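Local atomic coordinates of glutathione S-transferase (Sulfitobacter, PDB entry 4GF0), a protein that binds glutathione and probably conjugates its thiol to electrophilic substrates, as other glutathione transferases do. Residues 93-98 against 160-165; 104-109 against 135-140; 111-116 against 128-133; 143-148 against 181-186. One frame throughout, in Å; residues are numbered along the deposited sequence.

Contact 1. Residues 93-98 against 160-165; sequences AQMRSA and SLADPY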
loop_
_atom_site.group_PDB
_atom_site.type_symbol
_atom_site.label_atom_id
_atom_site.label_comp_id
_atom_site.label_asym_id
_atom_site.label_seq_id
_atom_site.Cartn_x
_atom_site.Cartn_y
_atom_site.Cartn_z
ATOM N N ALA A 93 -7.280 11.552 4.778
ATOM C CA ALA A 93 -5.859 11.255 4.917
ATOM C C ALA A 93 -5.626 10.303 6.089
ATOM O O ALA A 93 -4.746 9.442 6.051
ATOM C CB ALA A 93 -5.043 12.551 5.075
ATOM N N GLN A 94 -6.422 10.444 7.139
ATOM C CA GLN A 94 -6.295 9.545 8.275
ATOM C C GLN A 94 -6.771 8.150 7.885
ATOM O O GLN A 94 -6.216 7.157 8.336
ATOM C CB GLN A 94 -7.066 10.100 9.474
ATOM C CG GLN A 94 -6.471 11.391 10.013
ATOM C CD GLN A 94 -7.375 12.080 11.006
ATOM O OE1 GLN A 94 -8.598 12.115 10.830
ATOM N NE2 GLN A 94 -6.780 12.653 12.054
ATOM N N MET A 95 -7.807 8.098 7.047
ATOM C CA MET A 95 -8.303 6.846 6.488
ATOM C C MET A 95 -7.193 6.200 5.666
ATOM O O MET A 95 -6.897 5.022 5.829
ATOM C CB MET A 95 -9.516 7.115 5.594
ATOM C CG MET A 95 -10.071 5.890 4.873
ATOM S SD MET A 95 -11.138 6.368 3.507
ATOM C CE MET A 95 -9.910 6.867 2.288
ATOM N N ARG A 96 -6.552 6.977 4.800
ATOM C CA ARG A 96 -5.510 6.413 3.936
ATOM C C ARG A 96 -4.238 6.067 4.692
ATOM O O ARG A 96 -3.514 5.155 4.296
ATOM C CB ARG A 96 -5.216 7.316 2.728
ATOM C CG ARG A 96 -6.353 7.292 1.708
ATOM C CD ARG A 96 -5.951 7.894 0.375
ATOM N NE ARG A 96 -7.141 7.987 -0.469
ATOM C CZ ARG A 96 -7.899 9.076 -0.574
ATOM N NH1 ARG A 96 -7.569 10.188 0.078
ATOM N NH2 ARG A 96 -8.989 9.049 -1.337
ATOM N N SER A 97 -3.966 6.779 5.781
ATOM C CA SER A 97 -2.809 6.456 6.602
ATOM C C SER A 97 -2.992 5.061 7.155
ATOM O O SER A 97 -2.056 4.266 7.175
ATOM C CB SER A 97 -2.667 7.442 7.758
ATOM O OG SER A 97 -1.613 7.036 8.619
ATOM N N ALA A 98 -4.208 4.760 7.603
ATOM C CA ALA A 98 -4.494 3.432 8.132
ATOM C C ALA A 98 -4.295 2.396 7.035
ATOM O O ALA A 98 -3.709 1.338 7.268
ATOM C CB ALA A 98 -5.919 3.366 8.670
ATOM N N SER A 160 -15.533 3.719 6.875
ATOM C CA SER A 160 -14.790 4.184 5.703
ATOM C C SER A 160 -14.046 3.026 5.070
ATOM O O SER A 160 -14.085 1.907 5.575
ATOM C CB SER A 160 -13.775 5.270 6.101
ATOM O OG SER A 160 -12.697 4.716 6.845
ATOM N N LEU A 161 -13.339 3.302 3.973
ATOM C CA LEU A 161 -12.511 2.277 3.341
ATOM C C LEU A 161 -11.490 1.622 4.259
ATOM O O LEU A 161 -11.077 0.491 4.005
ATOM C CB LEU A 161 -11.744 2.850 2.148
ATOM C CG LEU A 161 -12.553 3.371 0.972
ATOM C CD1 LEU A 161 -11.533 3.871 -0.053
ATOM C CD2 LEU A 161 -13.449 2.266 0.379
ATOM N N ALA A 162 -11.063 2.317 5.310
ATOM C CA ALA A 162 -10.052 1.741 6.185
ATOM C C ALA A 162 -10.606 0.537 6.936
ATOM O O ALA A 162 -9.860 -0.364 7.310
ATOM C CB ALA A 162 -9.505 2.777 7.163
ATOM N N ASP A 163 -11.921 0.511 7.133
ATOM C CA ASP A 163 -12.546 -0.512 7.963
ATOM C C ASP A 163 -12.561 -1.931 7.369
ATOM O O ASP A 163 -12.174 -2.872 8.060
ATOM C CB ASP A 163 -13.925 -0.047 8.438
ATOM C CG ASP A 163 -13.833 1.205 9.285
ATOM O OD1 ASP A 163 -13.110 1.159 10.307
ATOM O OD2 ASP A 163 -14.447 2.238 8.911
ATOM N N PRO A 164 -12.981 -2.096 6.101
ATOM C CA PRO A 164 -12.876 -3.454 5.551
ATOM C C PRO A 164 -11.437 -3.944 5.524
ATOM O O PRO A 164 -11.172 -5.114 5.780
ATOM C CB PRO A 164 -13.351 -3.280 4.107
ATOM C CG PRO A 164 -14.283 -2.126 4.170
ATOM C CD PRO A 164 -13.689 -1.189 5.173
ATOM N N TYR A 165 -10.524 -3.041 5.189
ATOM C CA TYR A 165 -9.104 -3.346 5.163
ATOM C C TYR A 165 -8.642 -3.805 6.546
ATOM O O TYR A 165 -8.021 -4.867 6.678
ATOM C CB TYR A 165 -8.317 -2.105 4.702
ATOM C CG TYR A 165 -7.022 -2.384 3.983
ATOM C CD1 TYR A 165 -6.299 -3.554 4.212
ATOM C CD2 TYR A 165 -6.504 -1.459 3.090
ATOM C CE1 TYR A 165 -5.090 -3.801 3.544
ATOM C CE2 TYR A 165 -5.317 -1.695 2.419
ATOM C CZ TYR A 165 -4.611 -2.855 2.651
ATOM O OH TYR A 165 -3.427 -3.049 1.974
#
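Met95 brings helix 89-111 against the start of helix 162-170, laying its side chain over Ser160, Leu161 and Ala162. Its CG stands anti to the backbone N (chi1 176°), and from there CG comes within 3.5 Å of Ser160 OG. SD follows beside Leu161, 3.8 Å from that residue's CB. A bend at chi3 then turns CE toward Leu161 CD1, while the same methyl lies over the rim of one face of the Arg96 guanidinium. A flexible, unbranched thioether suits this place, since it must fit a serine, a leucine and an alanine in turn. A serine in place of Met95 would probably leave Leu161 CB and Ala162 CB without their apolar partner and open a gap between the two helices. Arg96 itself turns from the contact to a salt bridge with Asp73, and Ser97 OG hydrogen-bonds Thr66 OG1 of the second subunit. One turn on from Met95, Ala98 CB meets Ala162 CB at 3.9 Å; two small residues let the backbones draw close, with Met95 CA and Ala162 CA 5.4 Å apart. The polar atoms at the start of helix 162-170 are paired locally in a capping box, a motif well known at this point in the glutathione transferase fold. Ser160 OG accepts from Ala162 N at 3.3 Å, and Ser160 N donates to the anti lone pair of Asp163 OD2 at 2.7 Å. No hydrogen bond spans the two segments, so the helices are joined by apolar packing while the box settles how the second one begins.

Contact 2. Residues 104-109 against 135-140; sequences STMHVA and ETMAAC. With GSH (glutathione), chain D.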
loop_
_atom_site.group_PDB
_atom_site.type_symbol
_atom_site.label_atom_id
_atom_site.label_comp_id
_atom_site.label_asym_id
_atom_site.label_seq_id
_atom_site.Cartn_x
_atom_site.Cartn_y
_atom_site.Cartn_z
ATOM N N SER A 104 1.819 -1.664 4.122
ATOM C CA SER A 104 3.286 -1.597 4.188
ATOM C C SER A 104 3.874 -2.262 5.424
ATOM O O SER A 104 5.066 -2.620 5.444
ATOM C CB SER A 104 3.737 -0.133 4.153
ATOM O OG SER A 104 3.287 0.567 5.309
ATOM N N THR A 105 3.065 -2.403 6.468
ATOM C CA THR A 105 3.590 -2.854 7.756
ATOM C C THR A 105 2.864 -4.080 8.298
ATOM O O THR A 105 3.484 -5.112 8.542
ATOM C CB THR A 105 3.554 -1.722 8.808
ATOM O OG1 THR A 105 4.179 -0.554 8.265
ATOM C CG2 THR A 105 4.303 -2.135 10.069
ATOM N N MET A 106 1.552 -3.979 8.493
ATOM C CA MET A 106 0.858 -5.060 9.184
ATOM C C MET A 106 0.662 -6.290 8.297
ATOM O O MET A 106 0.912 -7.416 8.735
ATOM C CB MET A 106 -0.471 -4.580 9.782
ATOM C CG MET A 106 -1.051 -5.546 10.816
ATOM S SD MET A 106 -2.320 -4.721 11.807
ATOM C CE MET A 106 -2.821 -6.008 12.951
ATOM N N HIS A 107 0.225 -6.090 7.052
ATOM C CA HIS A 107 0.100 -7.221 6.136
ATOM C C HIS A 107 1.488 -7.794 5.898
ATOM O O HIS A 107 1.666 -9.009 5.834
ATOM C CB HIS A 107 -0.546 -6.802 4.806
ATOM C CG HIS A 107 -0.932 -7.955 3.924
ATOM N ND1 HIS A 107 -1.702 -7.791 2.795
ATOM C CD2 HIS A 107 -0.652 -9.278 4.005
ATOM C CE1 HIS A 107 -1.882 -8.967 2.213
ATOM N NE2 HIS A 107 -1.262 -9.884 2.927
ATOM N N VAL A 108 2.476 -6.912 5.779
ATOM C CA VAL A 108 3.849 -7.344 5.543
ATOM C C VAL A 108 4.375 -8.221 6.685
ATOM O O VAL A 108 5.033 -9.235 6.429
ATOM C CB VAL A 108 4.787 -6.142 5.279
ATOM C CG1 VAL A 108 6.259 -6.570 5.325
ATOM C CG2 VAL A 108 4.446 -5.501 3.930
ATOM N N ALA A 109 4.075 -7.850 7.931
ATOM C CA ALA A 109 4.442 -8.681 9.078
ATOM C C ALA A 109 3.789 -10.057 8.988
ATOM O O ALA A 109 4.432 -11.078 9.236
ATOM C CB ALA A 109 4.080 -7.998 10.401
ATOM N N GLU A 135 4.937 -11.884 17.667
ATOM C CA GLU A 135 5.437 -10.645 18.249
ATOM C C GLU A 135 5.285 -9.427 17.336
ATOM O O GLU A 135 4.911 -8.352 17.806
ATOM C CB GLU A 135 6.877 -10.813 18.729
ATOM C CG GLU A 135 6.969 -11.782 19.904
ATOM C CD GLU A 135 8.390 -12.061 20.322
ATOM O OE1 GLU A 135 9.213 -11.121 20.300
ATOM O OE2 GLU A 135 8.685 -13.226 20.671
ATOM N N THR A 136 5.554 -9.582 16.040
ATOM C CA THR A 136 5.406 -8.459 15.116
ATOM C C THR A 136 3.936 -8.074 14.928
ATOM O O THR A 136 3.611 -6.892 14.823
ATOM C CB THR A 136 6.055 -8.722 13.739
ATOM O OG1 THR A 136 5.440 -9.861 13.124
ATOM C CG2 THR A 136 7.544 -8.962 13.891
ATOM N N MET A 137 3.053 -9.065 14.879
ATOM C CA MET A 137 1.622 -8.785 14.740
ATOM C C MET A 137 1.037 -8.169 16.009
ATOM O O MET A 137 0.135 -7.336 15.938
ATOM C CB MET A 137 0.837 -10.045 14.347
ATOM C CG MET A 137 1.099 -10.515 12.918
ATOM S SD MET A 137 0.583 -9.353 11.625
ATOM C CE MET A 137 -1.190 -9.558 11.670
ATOM N N ALA A 138 1.556 -8.569 17.168
ATOM C CA ALA A 138 1.099 -7.980 18.421
ATOM C C ALA A 138 1.504 -6.511 18.464
ATOM O O ALA A 138 0.734 -5.652 18.915
ATOM C CB ALA A 138 1.682 -8.719 19.611
ATOM N N ALA A 139 2.709 -6.217 17.981
ATOM C CA ALA A 139 3.195 -4.842 17.964
ATOM C C ALA A 139 2.349 -4.014 17.007
ATOM O O ALA A 139 2.037 -2.849 17.281
ATOM C CB ALA A 139 4.686 -4.783 17.579
ATOM N N CYS A 140 1.954 -4.618 15.889
ATOM C CA CYS A 140 1.069 -3.936 14.952
ATOM C C CYS A 140 -0.292 -3.698 15.592
ATOM O O CYS A 140 -0.865 -2.611 15.460
ATOM C CB CYS A 140 0.922 -4.739 13.659
ATOM S SG CYS A 140 2.396 -4.644 12.605
HETATM N N1 GSH D . 0.187 -5.585 -1.715
HETATM C CA1 GSH D . -0.809 -6.538 -2.148
HETATM C C1 GSH D . -2.179 -5.982 -1.921
HETATM O O11 GSH D . -3.112 -6.241 -2.729
HETATM O O12 GSH D . -2.412 -5.273 -0.905
HETATM C CB1 GSH D . -0.686 -7.817 -1.354
HETATM C CG1 GSH D . -1.398 -8.916 -2.146
HETATM C CD1 GSH D . -1.074 -10.278 -1.522
HETATM O OE1 GSH D . 0.073 -10.556 -1.170
HETATM N N2 GSH D . -2.155 -11.244 -1.351
HETATM C CA2 GSH D . -1.866 -12.535 -0.775
HETATM C C2 GSH D . -1.520 -13.467 -1.906
HETATM O O2 GSH D . -2.007 -13.310 -3.018
HETATM C CB2 GSH D . -3.051 -13.070 -0.036
HETATM S SG2 GSH D . -3.369 -12.065 1.404
HETATM N N3 GSH D . -0.584 -14.567 -1.712
HETATM C CA3 GSH D . -0.294 -15.444 -2.840
HETATM C C3 GSH D . 1.164 -15.828 -2.878
HETATM O O31 GSH D . 2.018 -15.156 -2.232
HETATM O O32 GSH D . 1.541 -16.820 -3.580
HETATM O O HOH W 1 6.634 -10.631 10.825
#
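Met106 and Met137 cross at about a right angle between two antiparallel helices of the all-helical domain of the glutathione transferase fold; the short axes approach to 9.3 Å at 151°. Met106 is extended beyond CG and lies along Cys140, whose CB is 3.6 Å from Met106 CG and scarcely farther from SD. Met137 does the reverse: bends at chi2 and chi3 fold it back toward helix 89-111, placing SD 3.5 Å from Met106 O and CE 4.1 Å from Met106 CG. An alanine at Met106 would keep CB but is likely to leave Met137 CE and one side of Cys140 CB facing a gap. Cys140, compact and apolar enough for burial, also turns SG toward Thr105 CG2. One turn farther on, the small Ala109 lets the helices close up, its CB resting 3.9 Å from Met137 SD. On the other face of helix 89-111, His107 presents the edge of its ring to the bound glutathione, with NE2 3.4 Å from SG2. Where the packing gives way to polar groups, a water bridges the helices, donating to Ala109 O at 2.8 Å and lying 2.7 Å from Thr136 OG1.

Contact 3. Residues 111-116 against 128-133; sequences AHKMRG and DMTAQV. With GSH (glutathione), chain D.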
loop_
_atom_site.group_PDB
_atom_site.type_symbol
_atom_site.label_atom_id
_atom_site.label_comp_id
_atom_site.label_asym_id
_atom_site.label_seq_id
_atom_site.Cartn_x
_atom_site.Cartn_y
_atom_site.Cartn_z
ATOM N N ALA A 111 2.824 -11.570 6.318
ATOM C CA ALA A 111 3.319 -12.269 5.132
ATOM C C ALA A 111 4.591 -13.044 5.420
ATOM O O ALA A 111 4.921 -13.993 4.706
ATOM C CB ALA A 111 3.552 -11.284 3.993
ATOM N N HIS A 112 5.302 -12.650 6.470
ATOM C CA HIS A 112 6.533 -13.347 6.836
ATOM C C HIS A 112 6.278 -14.718 7.457
ATOM O O HIS A 112 7.217 -15.495 7.670
ATOM C CB HIS A 112 7.403 -12.480 7.754
ATOM C CG HIS A 112 8.136 -11.401 7.035
ATOM N ND1 HIS A 112 7.515 -10.263 6.540
ATOM C CD2 HIS A 112 9.438 -11.291 6.683
ATOM C CE1 HIS A 112 8.409 -9.502 5.944
ATOM N NE2 HIS A 112 9.588 -10.103 6.018
ATOM N N LYS A 113 5.019 -15.026 7.747
ATOM C CA LYS A 113 4.691 -16.333 8.308
ATOM C C LYS A 113 4.823 -17.445 7.274
ATOM O O LYS A 113 5.455 -18.473 7.540
ATOM C CB LYS A 113 3.280 -16.345 8.910
ATOM C CG LYS A 113 2.953 -17.649 9.636
ATOM C CD LYS A 113 1.701 -17.533 10.497
ATOM C CE LYS A 113 0.432 -17.623 9.680
ATOM N NZ LYS A 113 -0.776 -17.656 10.563
ATOM N N MET A 114 4.223 -17.236 6.103
ATOM C CA MET A 114 4.159 -18.258 5.061
ATOM C C MET A 114 4.909 -17.918 3.774
ATOM O O MET A 114 5.167 -18.805 2.958
ATOM C CB MET A 114 2.699 -18.554 4.701
ATOM C CG MET A 114 1.869 -19.153 5.822
ATOM S SD MET A 114 2.537 -20.725 6.408
ATOM C CE MET A 114 1.064 -21.488 7.093
ATOM N N ARG A 115 5.230 -16.642 3.573
ATOM C CA ARG A 115 5.868 -16.211 2.329
ATOM C C ARG A 115 7.277 -15.686 2.569
ATOM O O ARG A 115 7.728 -14.765 1.886
ATOM C CB ARG A 115 5.035 -15.133 1.620
ATOM C CG ARG A 115 3.556 -15.440 1.539
ATOM C CD ARG A 115 3.276 -16.669 0.707
ATOM N NE ARG A 115 1.841 -16.943 0.642
ATOM C CZ ARG A 115 1.307 -18.043 0.125
ATOM N NH1 ARG A 115 2.088 -18.988 -0.374
ATOM N NH2 ARG A 115 -0.013 -18.196 0.107
ATOM N N GLY A 116 7.970 -16.281 3.535
ATOM C CA GLY A 116 9.345 -15.914 3.823
ATOM C C GLY A 116 10.250 -16.008 2.608
ATOM O O GLY A 116 11.235 -15.275 2.505
ATOM N N ASP A 128 13.035 -18.733 11.520
ATOM C CA ASP A 128 13.303 -17.533 12.305
ATOM C C ASP A 128 12.176 -16.522 12.073
ATOM O O ASP A 128 11.552 -16.045 13.022
ATOM C CB ASP A 128 14.651 -16.937 11.875
ATOM C CG ASP A 128 15.058 -15.725 12.691
ATOM O OD1 ASP A 128 14.350 -15.370 13.657
ATOM O OD2 ASP A 128 16.110 -15.128 12.369
ATOM N N MET A 129 11.905 -16.216 10.812
ATOM C CA MET A 129 10.898 -15.204 10.484
ATOM C C MET A 129 9.503 -15.626 10.950
ATOM O O MET A 129 8.731 -14.820 11.477
ATOM C CB MET A 129 10.907 -14.892 8.977
ATOM C CG MET A 129 12.203 -14.204 8.507
ATOM S SD MET A 129 12.215 -13.778 6.748
ATOM C CE MET A 129 12.215 -15.416 6.012
ATOM N N THR A 130 9.178 -16.895 10.752
ATOM C CA THR A 130 7.888 -17.418 11.176
ATOM C C THR A 130 7.703 -17.270 12.691
ATOM O O THR A 130 6.630 -16.887 13.156
ATOM C CB THR A 130 7.736 -18.882 10.737
ATOM O OG1 THR A 130 7.686 -18.924 9.303
ATOM C CG2 THR A 130 6.469 -19.504 11.316
ATOM N N ALA A 131 8.764 -17.527 13.451
ATOM C CA ALA A 131 8.693 -17.474 14.912
ATOM C C ALA A 131 8.425 -16.067 15.454
ATOM O O ALA A 131 7.931 -15.914 16.574
ATOM C CB ALA A 131 9.963 -18.055 15.530
ATOM N N GLN A 132 8.745 -15.042 14.665
ATOM C CA GLN A 132 8.602 -13.664 15.121
ATOM C C GLN A 132 7.203 -13.102 14.889
ATOM O O GLN A 132 6.865 -12.058 15.443
ATOM C CB GLN A 132 9.616 -12.742 14.436
ATOM C CG GLN A 132 11.046 -13.235 14.459
ATOM C CD GLN A 132 11.486 -13.715 15.826
ATOM O OE1 GLN A 132 11.185 -13.096 16.850
ATOM N NE2 GLN A 132 12.204 -14.834 15.850
ATOM N N VAL A 133 6.403 -13.787 14.079
ATOM C CA VAL A 133 5.082 -13.278 13.683
ATOM C C VAL A 133 4.120 -12.963 14.846
ATOM O O VAL A 133 3.418 -11.948 14.800
ATOM C CB VAL A 133 4.401 -14.189 12.619
ATOM C CG1 VAL A 133 2.985 -13.705 12.291
ATOM C CG2 VAL A 133 5.229 -14.214 11.343
HETATM N N1 GSH D . 0.187 -5.585 -1.715
HETATM C CA1 GSH D . -0.809 -6.538 -2.148
HETATM C C1 GSH D . -2.179 -5.982 -1.921
HETATM O O11 GSH D . -3.112 -6.241 -2.729
HETATM O O12 GSH D . -2.412 -5.273 -0.905
HETATM C CB1 GSH D . -0.686 -7.817 -1.354
HETATM C CG1 GSH D . -1.398 -8.916 -2.146
HETATM C CD1 GSH D . -1.074 -10.278 -1.522
HETATM O OE1 GSH D . 0.073 -10.556 -1.170
HETATM N N2 GSH D . -2.155 -11.244 -1.351
HETATM C CA2 GSH D . -1.866 -12.535 -0.775
HETATM C C2 GSH D . -1.520 -13.467 -1.906
HETATM O O2 GSH D . -2.007 -13.310 -3.018
HETATM C CB2 GSH D . -3.051 -13.070 -0.036
HETATM S SG2 GSH D . -3.369 -12.065 1.404
HETATM N N3 GSH D . -0.584 -14.567 -1.712
HETATM C CA3 GSH D . -0.294 -15.444 -2.840
HETATM C C3 GSH D . 1.164 -15.828 -2.878
HETATM O O31 GSH D . 2.018 -15.156 -2.232
HETATM O O32 GSH D . 1.541 -16.820 -3.580
#
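Lys113 and Thr130 draw their backbones together, CA to CA 4.4 Å, where the chain turns out of helix 89-111 and passes beside helix 123-148. Close approach puts Thr130 OG1 2.9 Å from Lys113 O; Phe126 O, one turn earlier, competes for the same hydroxyl proton. Val133 CG2 packs on Lys113 CB at 3.8 Å and on the backbone N. The lysine tip leads away to a salt bridge with Asp176. At the other end Met129 approaches the His112 ring in plane at its edge, SD 3.7 Å from CD2, and the bend at chi3 (-67°) carries CE to Gly116 CA at 3.6 Å. A side chain at Gly116 would probably collide with that methyl, so glycine suits the place. This region of the helical domain of the transferase fold faces the dimer partner: the His112 ring stacks on Trp119 of its own chain and of the second subunit, its ND1 bonds Val108 O, and NE2 meets His112 NE2 of that subunit. Arg115 points away from helix 123-148 and lines the glutathione pocket. One face of its guanidinium lies on the ligand's terminal carboxylate, with glutathione C3 3.7 Å above the centre of the Arg115 guanidinium.

Contact 4. Residues 143-148 against 181-186; sequences FVESDI and AAYPKI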
loop_
_atom_site.group_PDB
_atom_site.type_symbol
_atom_site.label_atom_id
_atom_site.label_comp_id
_atom_site.label_asym_id
_atom_site.label_seq_id
_atom_site.Cartn_x
_atom_site.Cartn_y
_atom_site.Cartn_z
ATOM N N PHE A 143 -0.240 -0.754 17.912
ATOM C CA PHE A 143 -0.344 0.497 17.171
ATOM C C PHE A 143 -1.744 0.772 16.636
ATOM O O PHE A 143 -2.205 1.919 16.651
ATOM C CB PHE A 143 0.656 0.519 16.019
ATOM C CG PHE A 143 0.698 1.829 15.294
ATOM C CD1 PHE A 143 1.427 2.889 15.807
ATOM C CD2 PHE A 143 0.008 2.006 14.112
ATOM C CE1 PHE A 143 1.472 4.106 15.148
ATOM C CE2 PHE A 143 0.040 3.222 13.451
ATOM C CZ PHE A 143 0.779 4.271 13.969
ATOM N N VAL A 144 -2.414 -0.259 16.129
ATOM C CA VAL A 144 -3.793 -0.110 15.695
ATOM C C VAL A 144 -4.643 0.409 16.850
ATOM O O VAL A 144 -5.399 1.369 16.694
ATOM C CB VAL A 144 -4.380 -1.451 15.200
ATOM C CG1 VAL A 144 -5.902 -1.364 15.083
ATOM C CG2 VAL A 144 -3.768 -1.826 13.860
ATOM N N GLU A 145 -4.496 -0.232 18.005
ATOM C CA GLU A 145 -5.296 0.078 19.183
ATOM C C GLU A 145 -5.038 1.503 19.678
ATOM O O GLU A 145 -5.959 2.205 20.076
ATOM C CB GLU A 145 -5.015 -0.955 20.288
ATOM C CG GLU A 145 -5.776 -0.751 21.590
ATOM C CD GLU A 145 -7.227 -1.196 21.502
ATOM O OE1 GLU A 145 -7.613 -1.831 20.492
ATOM O OE2 GLU A 145 -7.987 -0.917 22.452
ATOM N N SER A 146 -3.790 1.944 19.616
ATOM C CA SER A 146 -3.418 3.223 20.210
ATOM C C SER A 146 -3.467 4.386 19.222
ATOM O O SER A 146 -3.666 5.532 19.621
ATOM C CB SER A 146 -2.017 3.133 20.808
ATOM O OG SER A 146 -1.060 3.024 19.772
ATOM N N ASP A 147 -3.285 4.102 17.935
ATOM C CA ASP A 147 -3.020 5.176 16.975
ATOM C C ASP A 147 -3.815 5.148 15.676
ATOM O O ASP A 147 -3.720 6.072 14.871
ATOM C CB ASP A 147 -1.528 5.224 16.653
ATOM C CG ASP A 147 -0.723 5.886 17.747
ATOM O OD1 ASP A 147 -0.267 7.028 17.540
ATOM O OD2 ASP A 147 -0.551 5.266 18.812
ATOM N N ILE A 148 -4.597 4.101 15.461
ATOM C CA ILE A 148 -5.393 4.030 14.239
ATOM C C ILE A 148 -6.882 4.025 14.528
ATOM O O ILE A 148 -7.633 4.813 13.955
ATOM C CB ILE A 148 -5.033 2.793 13.397
ATOM C CG1 ILE A 148 -3.622 2.948 12.828
ATOM C CG2 ILE A 148 -6.061 2.583 12.277
ATOM C CD1 ILE A 148 -3.214 1.822 11.902
ATOM N N ALA A 181 -8.865 -10.246 21.794
ATOM C CA ALA A 181 -9.525 -9.909 23.052
ATOM C C ALA A 181 -8.677 -9.023 23.967
ATOM O O ALA A 181 -9.204 -8.336 24.844
ATOM C CB ALA A 181 -9.904 -11.175 23.774
ATOM N N ALA A 182 -7.363 -9.038 23.774
ATOM C CA ALA A 182 -6.478 -8.207 24.592
ATOM C C ALA A 182 -6.572 -6.735 24.186
ATOM O O ALA A 182 -6.014 -5.862 24.850
ATOM C CB ALA A 182 -5.049 -8.700 24.499
ATOM N N TYR A 183 -7.290 -6.467 23.097
ATOM C CA TYR A 183 -7.408 -5.116 22.550
ATOM C C TYR A 183 -8.865 -4.698 22.515
ATOM O O TYR A 183 -9.592 -5.097 21.603
ATOM C CB TYR A 183 -6.842 -5.095 21.128
ATOM C CG TYR A 183 -5.411 -5.566 21.062
ATOM C CD1 TYR A 183 -4.364 -4.674 21.221
ATOM C CD2 TYR A 183 -5.103 -6.898 20.851
ATOM C CE1 TYR A 183 -3.051 -5.098 21.166
ATOM C CE2 TYR A 183 -3.795 -7.331 20.799
ATOM C CZ TYR A 183 -2.772 -6.421 20.956
ATOM O OH TYR A 183 -1.465 -6.843 20.902
ATOM N N PRO A 184 -9.301 -3.907 23.510
ATOM C CA PRO A 184 -10.733 -3.596 23.632
ATOM C C PRO A 184 -11.324 -2.889 22.413
ATOM O O PRO A 184 -12.414 -3.270 21.981
ATOM C CB PRO A 184 -10.816 -2.709 24.891
ATOM C CG PRO A 184 -9.402 -2.363 25.254
ATOM C CD PRO A 184 -8.525 -3.431 24.673
ATOM N N LYS A 185 -10.625 -1.902 21.850
ATOM C CA LYS A 185 -11.161 -1.197 20.688
ATOM C C LYS A 185 -11.206 -2.078 19.443
ATOM O O LYS A 185 -12.170 -2.021 18.676
ATOM C CB LYS A 185 -10.415 0.114 20.434
ATOM C CG LYS A 185 -10.748 1.197 21.459
ATOM C CD LYS A 185 -10.305 2.568 20.981
ATOM C CE LYS A 185 -8.803 2.644 20.948
ATOM N NZ LYS A 185 -8.306 3.904 20.328
ATOM N N ILE A 186 -10.179 -2.900 19.251
ATOM C CA ILE A 186 -10.185 -3.852 18.146
ATOM C C ILE A 186 -11.344 -4.825 18.326
ATOM O O ILE A 186 -12.032 -5.162 17.369
ATOM C CB ILE A 186 -8.847 -4.627 18.035
ATOM C CG1 ILE A 186 -7.728 -3.684 17.588
ATOM C CG2 ILE A 186 -8.971 -5.783 17.044
ATOM C CD1 ILE A 186 -6.373 -4.371 17.410
#
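Glu145 reaches from helix 123-148 to the first turn of helix 184-194, both in the all-helical C-terminal domain of the glutathione transferase fold. Its CB lies 3.9 Å from Tyr183 CD1, and CG stays near the same ring atom. With CG anti to the backbone N (chi1 180°) and a bend at chi2, CD swings toward Lys185, and the carboxylate divides its oxygens between two successive amides. OE2 accepts from Lys185 N at 2.9 Å in a fairly straight bond (164°), while OE1 accepts from Ile186 N at 3.0 Å and 148°. Both oxygens use their syn lone pairs. Tyr183 CB is 3.4 Å from OE1, and Pro184 CD is equally near OE2. Proline fits the first position after the N-cap residue Tyr183, where the helix has no need of an amide hydrogen. Lys185 folds back alongside, its NZ making a weak bond to Glu145 O and a firmer one to Leu149 O. Beside the carboxylate, Val144 CG1 packs against Ile186 CD1 at 3.8 Å, the side chains crossing at about a right angle. Amides in a first helical turn have no preceding carbonyl to bond, and the carboxylate of Glu145 supplies two acceptor oxygens. Its negative charge is probably steadied by the positive end of helix 184-194, and the paired bonds tie the two helices together at a partly buried edge.

Overall arrangement
All four contacts belong to the helical part of the chain. Contact 1 joins helix 89-111 to helix 162-170; the same first helix serves contact 2, and contact 3 takes up the loop after it. Helix 123-148 serves contacts 3, 2 and 4 in that order along its length, meeting helix 184-194 in contact 4. Along the sequence contact 3 is nested in contact 2, and that in contact 1, while contact 4 crosses contact 1. Contacts 2 and 3 have centres 11 Å apart and touch, both reaching glutathione; contacts 1 and 3 lie farthest apart, at 25 Å. Contact 4 touches both 1 and 2. Contacts 1 to 3 meet the second subunit, so the bundle bears both the dimer interface and part of the ligand pocket.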